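Local coordinates for TetR family transcription regulator (PDB 3PAS), which probably binds DNA as a TetR-family transcription regulator, through a helix-turn-helix domain joined to an all-helical C-terminal domain, at residues 11-16 against 47-52; 83-88 against 128-133; 93-96 against 101-104. All coordinates share one frame; numbering follows the deposited sequence.

Contact 1: residues 11-16 against 47-52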
loop_
_atom_site.group_PDB
_atom_site.type_symbol
_atom_site.label_atom_id
_atom_site.label_comp_id
_atom_site.label_asym_id
_atom_site.label_seq_id
_atom_site.Cartn_x
_atom_site.Cartn_y
_atom_site.Cartn_z
ATOM N N ILE B 11 25.067 9.948 -13.184
ATOM C CA ILE B 11 24.173 8.790 -13.309
ATOM C C ILE B 11 24.664 7.589 -12.495
ATOM O O ILE B 11 23.859 6.857 -11.887
ATOM C CB ILE B 11 23.991 8.377 -14.808
ATOM C CG1 ILE B 11 23.224 9.458 -15.565
ATOM C CG2 ILE B 11 23.226 7.029 -14.952
ATOM C CD1 ILE B 11 21.797 9.528 -15.191
ATOM N N ALA B 12 25.975 7.382 -12.462
ATOM C CA ALA B 12 26.543 6.284 -11.717
ATOM C C ALA B 12 26.209 6.463 -10.247
ATOM O O ALA B 12 25.772 5.492 -9.580
ATOM C CB ALA B 12 28.056 6.132 -11.941
ATOM N N PHE B 13 26.359 7.694 -9.742
ATOM C CA PHE B 13 26.023 7.962 -8.336
ATOM C C PHE B 13 24.540 7.923 -8.016
ATOM O O PHE B 13 24.163 7.417 -6.958
ATOM C CB PHE B 13 26.619 9.293 -7.861
ATOM C CG PHE B 13 28.130 9.314 -7.823
ATOM C CD1 PHE B 13 28.846 8.447 -7.004
ATOM C CD2 PHE B 13 28.828 10.201 -8.620
ATOM C CE1 PHE B 13 30.222 8.465 -6.976
ATOM C CE2 PHE B 13 30.211 10.237 -8.575
ATOM C CZ PHE B 13 30.917 9.361 -7.751
ATOM N N LEU B 14 23.708 8.476 -8.907
ATOM C CA LEU B 14 22.299 8.498 -8.727
ATOM C C LEU B 14 21.734 7.061 -8.725
ATOM O O LEU B 14 20.983 6.701 -7.849
ATOM C CB LEU B 14 21.631 9.353 -9.814
ATOM C CG LEU B 14 21.987 10.835 -9.773
ATOM C CD1 LEU B 14 21.743 11.504 -11.120
ATOM C CD2 LEU B 14 21.260 11.507 -8.599
ATOM N N GLU B 15 22.168 6.244 -9.680
ATOM C CA GLU B 15 21.764 4.839 -9.748
ATOM C C GLU B 15 22.259 4.029 -8.535
ATOM O O GLU B 15 21.531 3.220 -7.987
ATOM C CB GLU B 15 22.272 4.238 -11.069
ATOM C CG GLU B 15 21.451 4.645 -12.286
ATOM C CD GLU B 15 20.024 4.043 -12.302
ATOM O OE1 GLU B 15 19.737 3.044 -11.581
ATOM O OE2 GLU B 15 19.165 4.575 -13.023
ATOM N N ALA B 16 23.482 4.270 -8.089
ATOM C CA ALA B 16 24.016 3.574 -6.908
ATOM C C ALA B 16 23.196 3.945 -5.665
ATOM O O ALA B 16 22.968 3.104 -4.786
ATOM C CB ALA B 16 25.496 3.932 -6.705
ATOM N N ILE B 47 32.580 15.785 -5.872
ATOM C CA ILE B 47 32.655 16.743 -7.013
ATOM C C ILE B 47 31.221 17.142 -7.436
ATOM O O ILE B 47 30.906 18.311 -7.740
ATOM C CB ILE B 47 33.402 16.143 -8.233
ATOM C CG1 ILE B 47 34.849 15.803 -7.867
ATOM C CG2 ILE B 47 33.369 17.130 -9.384
ATOM C CD1 ILE B 47 35.654 15.043 -8.936
ATOM N N TYR B 48 30.343 16.160 -7.413
ATOM C CA TYR B 48 28.990 16.338 -7.925
ATOM C C TYR B 48 27.916 16.627 -6.884
ATOM O O TYR B 48 26.942 17.330 -7.177
ATOM C CB TYR B 48 28.619 15.078 -8.703
ATOM C CG TYR B 48 29.612 14.799 -9.778
ATOM C CD1 TYR B 48 29.645 15.551 -10.947
ATOM C CD2 TYR B 48 30.573 13.843 -9.601
ATOM C CE1 TYR B 48 30.615 15.285 -11.948
ATOM C CE2 TYR B 48 31.535 13.591 -10.551
ATOM C CZ TYR B 48 31.555 14.303 -11.722
ATOM O OH TYR B 48 32.526 14.015 -12.630
ATOM N N TYR B 49 28.096 16.075 -5.681
ATOM C CA TYR B 49 27.097 16.172 -4.608
ATOM C C TYR B 49 27.805 16.578 -3.339
ATOM O O TYR B 49 28.809 15.972 -2.981
ATOM C CB TYR B 49 26.359 14.840 -4.447
ATOM C CG TYR B 49 25.703 14.484 -5.761
ATOM C CD1 TYR B 49 24.556 15.168 -6.194
ATOM C CD2 TYR B 49 26.259 13.540 -6.595
ATOM C CE1 TYR B 49 24.042 14.933 -7.406
ATOM C CE2 TYR B 49 25.717 13.262 -7.808
ATOM C CZ TYR B 49 24.620 13.958 -8.213
ATOM O OH TYR B 49 24.082 13.711 -9.437
ATOM N N GLU B 50 27.284 17.590 -2.664
ATOM C CA GLU B 50 27.987 18.149 -1.512
ATOM C C GLU B 50 28.014 17.248 -0.303
ATOM O O GLU B 50 28.987 17.252 0.469
ATOM C CB GLU B 50 27.419 19.532 -1.140
ATOM C CG GLU B 50 27.647 20.523 -2.284
ATOM C CD GLU B 50 26.989 21.874 -2.083
ATOM O OE1 GLU B 50 27.411 22.560 -1.135
ATOM O OE2 GLU B 50 26.109 22.269 -2.899
ATOM N N ASP B 51 26.924 16.536 -0.102
ATOM C CA ASP B 51 26.768 15.677 1.030
ATOM C C ASP B 51 25.633 14.684 0.728
ATOM O O ASP B 51 25.001 14.757 -0.332
ATOM C CB ASP B 51 26.453 16.517 2.253
ATOM C CG ASP B 51 25.241 17.436 2.070
ATOM O OD1 ASP B 51 24.387 17.260 1.194
ATOM O OD2 ASP B 51 25.129 18.394 2.833
ATOM N N LYS B 52 25.346 13.825 1.692
ATOM C CA LYS B 52 24.324 12.822 1.523
ATOM C C LYS B 52 22.973 13.466 1.260
ATOM O O LYS B 52 22.227 13.057 0.356
ATOM C CB LYS B 52 24.286 11.959 2.765
ATOM C CG LYS B 52 23.292 10.821 2.719
ATOM C CD LYS B 52 23.423 9.938 3.961
ATOM C CE LYS B 52 22.289 8.896 4.033
ATOM N NZ LYS B 52 22.350 8.045 5.237
#
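F13 and the tyrosines Y48 and Y49 all place CG anti to their own carbonyl carbon and beside the backbone N (chi1 -66°, -56° and -58°), which brings the three rings into one apolar cluster. F13 reaches out from helix 5-24 and lays its CE2 corner against Y48 CD2 at 3.8 Å. The two side chains cross at about a right angle, and their rings meet obliquely. The beta carbon of F13 serves the second tyrosine, with F13 CB lying 4.1 Å from Y49 CE2. Next in sequence, L14 sets its branch against the hydroxyl end of Y49: Y49 OH stands 3.6 Å from L14 CG, and both methyls touch the same oxygen, L14 CD2 at 3.7 Å from Y49 OH. Shortening this leucine to an alanine would take away CG and both methyls, and would probably open a gap beside the hydroxyl end of Y49 and allow its ring to shift. Y48 touches F13 alone, whereas Y49, with an extended backbone, reaches both F13 and L14. This is core packing of the TetR-type DNA-binding domain: Y48 and Y49 end the predicted helix-turn-helix motif, whose second helix, 42-48, is by family analogy the one that reads DNA. Around the cluster, A38 and L40 of the turn press on F13, R10 of helix 5-24 touches Y49, and helix 52-76 covers Y49 with L55 and A58 and L14 with T59.

Contact 2: residues 83-88 against 128-133; sequences EGLRRQ and ANLLNA
Beside L85, which meets L130 across this contact, R86 NH2 donates a 2.8 Å hydrogen bond to E83 OE2, one half of a side-on salt bridge within one helix of the all-helical TetR C-terminal domain. E83 OE2 is approached on its syn lone pair, and the bond is fairly straight, with an N-H...O angle of 161°. R86 NE takes the other oxygen, E83 OE1, at 2.9 Å, so two nitrogens hold the carboxylate at the guanidinium edge and restrain its rotation. The third nitrogen, R86 NH1, turns to E179, so this arginine also ties helix 81-98 to helix 175-189 by charge.

The contact between helices 81-98 and 128-140 itself is small, apolar and buried. L130 aims at the partner helix, its CG anti to the backbone N (chi1 160°), and presents both methyls to the other side. The amide end of Q88 also rests against these methyls, although its orientation is uncertain. L85 starts off to one side, yet its branch tip swings in, and the two leucine side chains cross at about a right angle. F75 of helix 52-76 touches both leucines and L72 packs on L130, while F182 and W186 of helix 175-189 cover L85; the pair thus sits where several helices converge. Between the two leucines the nearest atoms are L85 CD2 and L130 CD1, 3.8 Å apart.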
loop_
_atom_site.group_PDB
_atom_site.type_symbol
_atom_site.label_atom_id
_atom_site.label_comp_id
_atom_site.label_asym_id
_atom_site.label_seq_id
_atom_site.Cartn_x
_atom_site.Cartn_y
_atom_site.Cartn_z
ATOM N N GLU B 83 -7.762 7.332 -22.993
ATOM C CA GLU B 83 -6.617 6.738 -23.736
ATOM C C GLU B 83 -5.291 7.195 -23.200
ATOM O O GLU B 83 -4.326 6.422 -23.149
ATOM C CB GLU B 83 -6.682 7.024 -25.265
ATOM C CG GLU B 83 -7.593 6.075 -25.978
ATOM C CD GLU B 83 -7.065 4.626 -25.835
ATOM O OE1 GLU B 83 -7.778 3.841 -25.181
ATOM O OE2 GLU B 83 -5.943 4.319 -26.321
ATOM N N GLY B 84 -5.214 8.463 -22.800
ATOM C CA GLY B 84 -4.001 8.993 -22.240
ATOM C C GLY B 84 -3.656 8.281 -20.925
ATOM O O GLY B 84 -2.513 7.927 -20.671
ATOM N N LEU B 85 -4.648 8.073 -20.085
ATOM C CA LEU B 85 -4.420 7.427 -18.807
ATOM C C LEU B 85 -4.100 5.946 -19.019
ATOM O O LEU B 85 -3.270 5.372 -18.302
ATOM C CB LEU B 85 -5.635 7.599 -17.888
ATOM C CG LEU B 85 -5.885 9.030 -17.373
ATOM C CD1 LEU B 85 -7.264 9.085 -16.690
ATOM C CD2 LEU B 85 -4.757 9.463 -16.438
ATOM N N ARG B 86 -4.734 5.315 -20.017
ATOM C CA ARG B 86 -4.479 3.927 -20.315
ATOM C C ARG B 86 -3.028 3.748 -20.818
ATOM O O ARG B 86 -2.303 2.809 -20.397
ATOM C CB ARG B 86 -5.469 3.400 -21.358
ATOM C CG ARG B 86 -5.335 1.927 -21.649
ATOM C CD ARG B 86 -6.383 1.471 -22.666
ATOM N NE ARG B 86 -5.975 1.909 -23.974
ATOM C CZ ARG B 86 -5.059 1.296 -24.714
ATOM N NH1 ARG B 86 -4.457 0.204 -24.267
ATOM N NH2 ARG B 86 -4.738 1.786 -25.919
ATOM N N ARG B 87 -2.560 4.656 -21.688
ATOM C CA ARG B 87 -1.186 4.513 -22.177
ATOM C C ARG B 87 -0.202 4.709 -21.055
ATOM O O ARG B 87 0.752 3.988 -20.938
ATOM C CB ARG B 87 -0.867 5.506 -23.265
ATOM C CG ARG B 87 -1.612 5.246 -24.505
ATOM C CD ARG B 87 -1.445 6.402 -25.479
ATOM N NE ARG B 87 -1.729 5.973 -26.853
ATOM C CZ ARG B 87 -0.821 5.485 -27.707
ATOM N NH1 ARG B 87 0.471 5.350 -27.378
ATOM N NH2 ARG B 87 -1.224 5.119 -28.910
ATOM N N GLN B 88 -0.416 5.730 -20.245
ATOM C CA GLN B 88 0.440 6.072 -19.090
ATOM C C GLN B 88 0.511 4.893 -18.128
ATOM O O GLN B 88 1.532 4.598 -17.565
ATOM C CB GLN B 88 -0.161 7.270 -18.356
ATOM C CG GLN B 88 0.111 7.331 -16.830
ATOM C CD GLN B 88 -1.193 7.558 -16.105
ATOM O OE1 GLN B 88 -2.033 6.629 -15.962
ATOM N NE2 GLN B 88 -1.425 8.824 -15.708
ATOM N N ALA B 128 2.172 18.801 -14.334
ATOM C CA ALA B 128 1.010 19.675 -14.433
ATOM C C ALA B 128 0.045 19.342 -15.584
ATOM O O ALA B 128 -1.175 19.365 -15.389
ATOM C CB ALA B 128 1.450 21.153 -14.531
ATOM N N ASN B 129 0.572 19.018 -16.751
ATOM C CA ASN B 129 -0.274 18.711 -17.892
ATOM C C ASN B 129 -1.176 17.509 -17.645
ATOM O O ASN B 129 -2.312 17.480 -18.132
ATOM C CB ASN B 129 0.549 18.503 -19.174
ATOM C CG ASN B 129 1.204 19.804 -19.658
ATOM O OD1 ASN B 129 0.763 20.916 -19.329
ATOM N ND2 ASN B 129 2.252 19.664 -20.436
ATOM N N LEU B 130 -0.669 16.513 -16.925
ATOM C CA LEU B 130 -1.503 15.363 -16.564
ATOM C C LEU B 130 -2.506 15.745 -15.506
ATOM O O LEU B 130 -3.687 15.470 -15.674
ATOM C CB LEU B 130 -0.666 14.180 -16.045
ATOM C CG LEU B 130 -1.429 13.117 -15.198
ATOM C CD1 LEU B 130 -2.319 12.409 -16.045
ATOM C CD2 LEU B 130 -0.463 12.135 -14.519
ATOM N N LEU B 131 -2.046 16.427 -14.447
ATOM C CA LEU B 131 -2.886 16.740 -13.308
ATOM C C LEU B 131 -3.965 17.749 -13.702
ATOM O O LEU B 131 -5.084 17.618 -13.301
ATOM C CB LEU B 131 -2.062 17.261 -12.126
ATOM C CG LEU B 131 -1.019 16.284 -11.577
ATOM C CD1 LEU B 131 -0.139 17.031 -10.515
ATOM C CD2 LEU B 131 -1.656 15.013 -11.032
ATOM N N ASN B 132 -3.630 18.727 -14.541
ATOM C CA ASN B 132 -4.649 19.685 -15.020
ATOM C C ASN B 132 -5.725 19.003 -15.869
ATOM O O ASN B 132 -6.897 19.329 -15.778
ATOM C CB ASN B 132 -3.998 20.861 -15.770
ATOM C CG ASN B 132 -3.199 21.756 -14.848
ATOM O OD1 ASN B 132 -3.469 21.809 -13.650
ATOM N ND2 ASN B 132 -2.226 22.503 -15.406
ATOM N N ALA B 133 -5.328 18.013 -16.668
ATOM C CA ALA B 133 -6.269 17.306 -17.538
ATOM C C ALA B 133 -7.197 16.439 -16.668
ATOM O O ALA B 133 -8.439 16.341 -16.847
ATOM C CB ALA B 133 -5.486 16.443 -18.581
#

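Contact 3: residues 93-96 against 101-104; sequences FRIG and ELFR. With ACT (acetate ion), chain M.
F103 projects from helix 100-110 back over helix 81-98, at the junction between two consecutive helices of the TetR C-terminal domain. Its CB starts beside a bound acetate, probably from the crystallisation liquor, whose methyl carbon CH3 is 3.7 Å away. Further out, F103 CD2 touches the same methyl and begins to overlie G96. The ring then settles on that glycine: F103 CE2 lies 3.7 Å from G96 CA, and F103 CE1 is 3.9 Å from G96 N. At the tip, F103 CZ comes to 3.6 Å from G96 CA. The glycine alpha carbon thus sits over one ring face, 17° off its normal, as a CH-pi contact displaced toward the rim. A beta carbon on G96 would clash with F103 CE2; its absence is consistent with the close approach of the backbones, G96 CA to F103 CA 6.4 Å.

I95 completes the joint. Its CG2 is anti to the backbone N and touches two residues of the second helix, F103 at CE1 and L102 at its branch tip. Helix 52-76 packs behind with A70 on I95 and V63 on L102, while Y160 of helix 148-167 touches F103. R104 NH1 gives the acetate OXT a weak hydrogen bond. The apolar corner of the contact ends on I95 CG2, 3.8 Å from L102 CD1.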
loop_
_atom_site.group_PDB
_atom_site.type_symbol
_atom_site.label_atom_id
_atom_site.label_comp_id
_atom_site.label_asym_id
_atom_site.label_seq_id
_atom_site.Cartn_x
_atom_site.Cartn_y
_atom_site.Cartn_z
ATOM N N PHE B 93 3.451 0.649 -15.461
ATOM C CA PHE B 93 3.446 -0.734 -15.021
ATOM C C PHE B 93 4.719 -1.401 -15.561
ATOM O O PHE B 93 5.387 -2.124 -14.822
ATOM C CB PHE B 93 2.176 -1.423 -15.499
ATOM C CG PHE B 93 1.780 -2.608 -14.660
ATOM C CD1 PHE B 93 2.568 -3.731 -14.630
ATOM C CD2 PHE B 93 0.578 -2.627 -13.970
ATOM C CE1 PHE B 93 2.204 -4.827 -13.899
ATOM C CE2 PHE B 93 0.236 -3.692 -13.212
ATOM C CZ PHE B 93 1.027 -4.822 -13.195
ATOM N N ARG B 94 5.083 -1.121 -16.825
ATOM C CA ARG B 94 6.284 -1.693 -17.414
ATOM C C ARG B 94 7.545 -1.193 -16.738
ATOM O O ARG B 94 8.482 -1.953 -16.551
ATOM C CB ARG B 94 6.358 -1.386 -18.905
ATOM C CG ARG B 94 5.336 -2.149 -19.690
ATOM C CD ARG B 94 5.334 -1.777 -21.183
ATOM N NE ARG B 94 4.600 -2.799 -21.936
ATOM C CZ ARG B 94 5.060 -3.495 -22.975
ATOM N NH1 ARG B 94 6.272 -3.286 -23.499
ATOM N NH2 ARG B 94 4.269 -4.410 -23.508
ATOM N N ILE B 95 7.581 0.088 -16.392
ATOM C CA ILE B 95 8.712 0.646 -15.656
ATOM C C ILE B 95 8.876 -0.051 -14.314
ATOM O O ILE B 95 9.999 -0.415 -13.950
ATOM C CB ILE B 95 8.612 2.182 -15.463
ATOM C CG1 ILE B 95 8.676 2.897 -16.824
ATOM C CG2 ILE B 95 9.693 2.684 -14.452
ATOM C CD1 ILE B 95 8.217 4.407 -16.772
ATOM N N GLY B 96 7.769 -0.264 -13.597
ATOM C CA GLY B 96 7.799 -0.959 -12.299
ATOM C C GLY B 96 8.351 -2.372 -12.435
ATOM O O GLY B 96 9.116 -2.831 -11.589
ATOM N N GLU B 101 13.223 -0.862 -8.442
ATOM C CA GLU B 101 14.023 -0.028 -7.520
ATOM C C GLU B 101 13.698 1.467 -7.624
ATOM O O GLU B 101 13.806 2.221 -6.634
ATOM C CB GLU B 101 15.529 -0.301 -7.733
ATOM C CG GLU B 101 16.053 0.089 -9.123
ATOM C CD GLU B 101 15.911 -0.965 -10.234
ATOM O OE1 GLU B 101 15.153 -1.940 -10.098
ATOM O OE2 GLU B 101 16.590 -0.796 -11.255
ATOM N N LEU B 102 13.253 1.926 -8.798
ATOM C CA LEU B 102 12.835 3.322 -8.961
ATOM C C LEU B 102 11.566 3.580 -8.133
ATOM O O LEU B 102 11.458 4.572 -7.413
ATOM C CB LEU B 102 12.544 3.623 -10.429
ATOM C CG LEU B 102 13.664 3.626 -11.465
ATOM C CD1 LEU B 102 12.975 3.905 -12.857
ATOM C CD2 LEU B 102 14.787 4.712 -11.122
ATOM N N PHE B 103 10.581 2.705 -8.249
ATOM C CA PHE B 103 9.377 2.806 -7.420
ATOM C C PHE B 103 9.714 2.717 -5.913
ATOM O O PHE B 103 9.132 3.430 -5.103
ATOM C CB PHE B 103 8.418 1.635 -7.710
ATOM C CG PHE B 103 7.571 1.777 -8.957
ATOM C CD1 PHE B 103 7.935 2.600 -10.007
ATOM C CD2 PHE B 103 6.402 1.002 -9.090
ATOM C CE1 PHE B 103 7.144 2.689 -11.167
ATOM C CE2 PHE B 103 5.622 1.107 -10.221
ATOM C CZ PHE B 103 6.011 1.957 -11.266
ATOM N N ARG B 104 10.601 1.800 -5.541
ATOM C CA ARG B 104 10.948 1.632 -4.112
ATOM C C ARG B 104 11.662 2.879 -3.558
ATOM O O ARG B 104 11.337 3.347 -2.455
ATOM C CB ARG B 104 11.795 0.396 -3.936
ATOM C CG ARG B 104 12.136 0.070 -2.521
ATOM C CD ARG B 104 12.266 -1.436 -2.363
ATOM N NE ARG B 104 11.605 -1.820 -1.129
ATOM C CZ ARG B 104 10.284 -1.796 -0.938
ATOM N NH1 ARG B 104 9.446 -1.405 -1.906
ATOM N NH2 ARG B 104 9.791 -2.161 0.239
HETATM C C ACT M . 7.981 -2.515 -5.740
HETATM O O ACT M . 7.849 -3.753 -5.611
HETATM O OXT ACT M . 8.844 -1.993 -5.005
HETATM C CH3 ACT M . 7.150 -1.710 -6.695
#

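From the N terminus, helix 5-24 leads into the predicted helix-turn-helix, and contact 1 closes the first loop by returning residues 47-52 to 11-16. Helix 52-76 then runs into the C-terminal domain. There, helix 81-98 serves both remaining contacts: its early part meets 128-133 in contact 2, and its later part meets 101-104 in contact 3. Contact 3 closes a very short loop nested inside the larger one of contact 2, whereas contact 1 is complete before either opens. Contacts 1 and 2 lie on opposite sides of the chain's centre, their own centres 31 Å apart. Helix 52-76 borders all three, linking the DNA-binding and C-terminal domains.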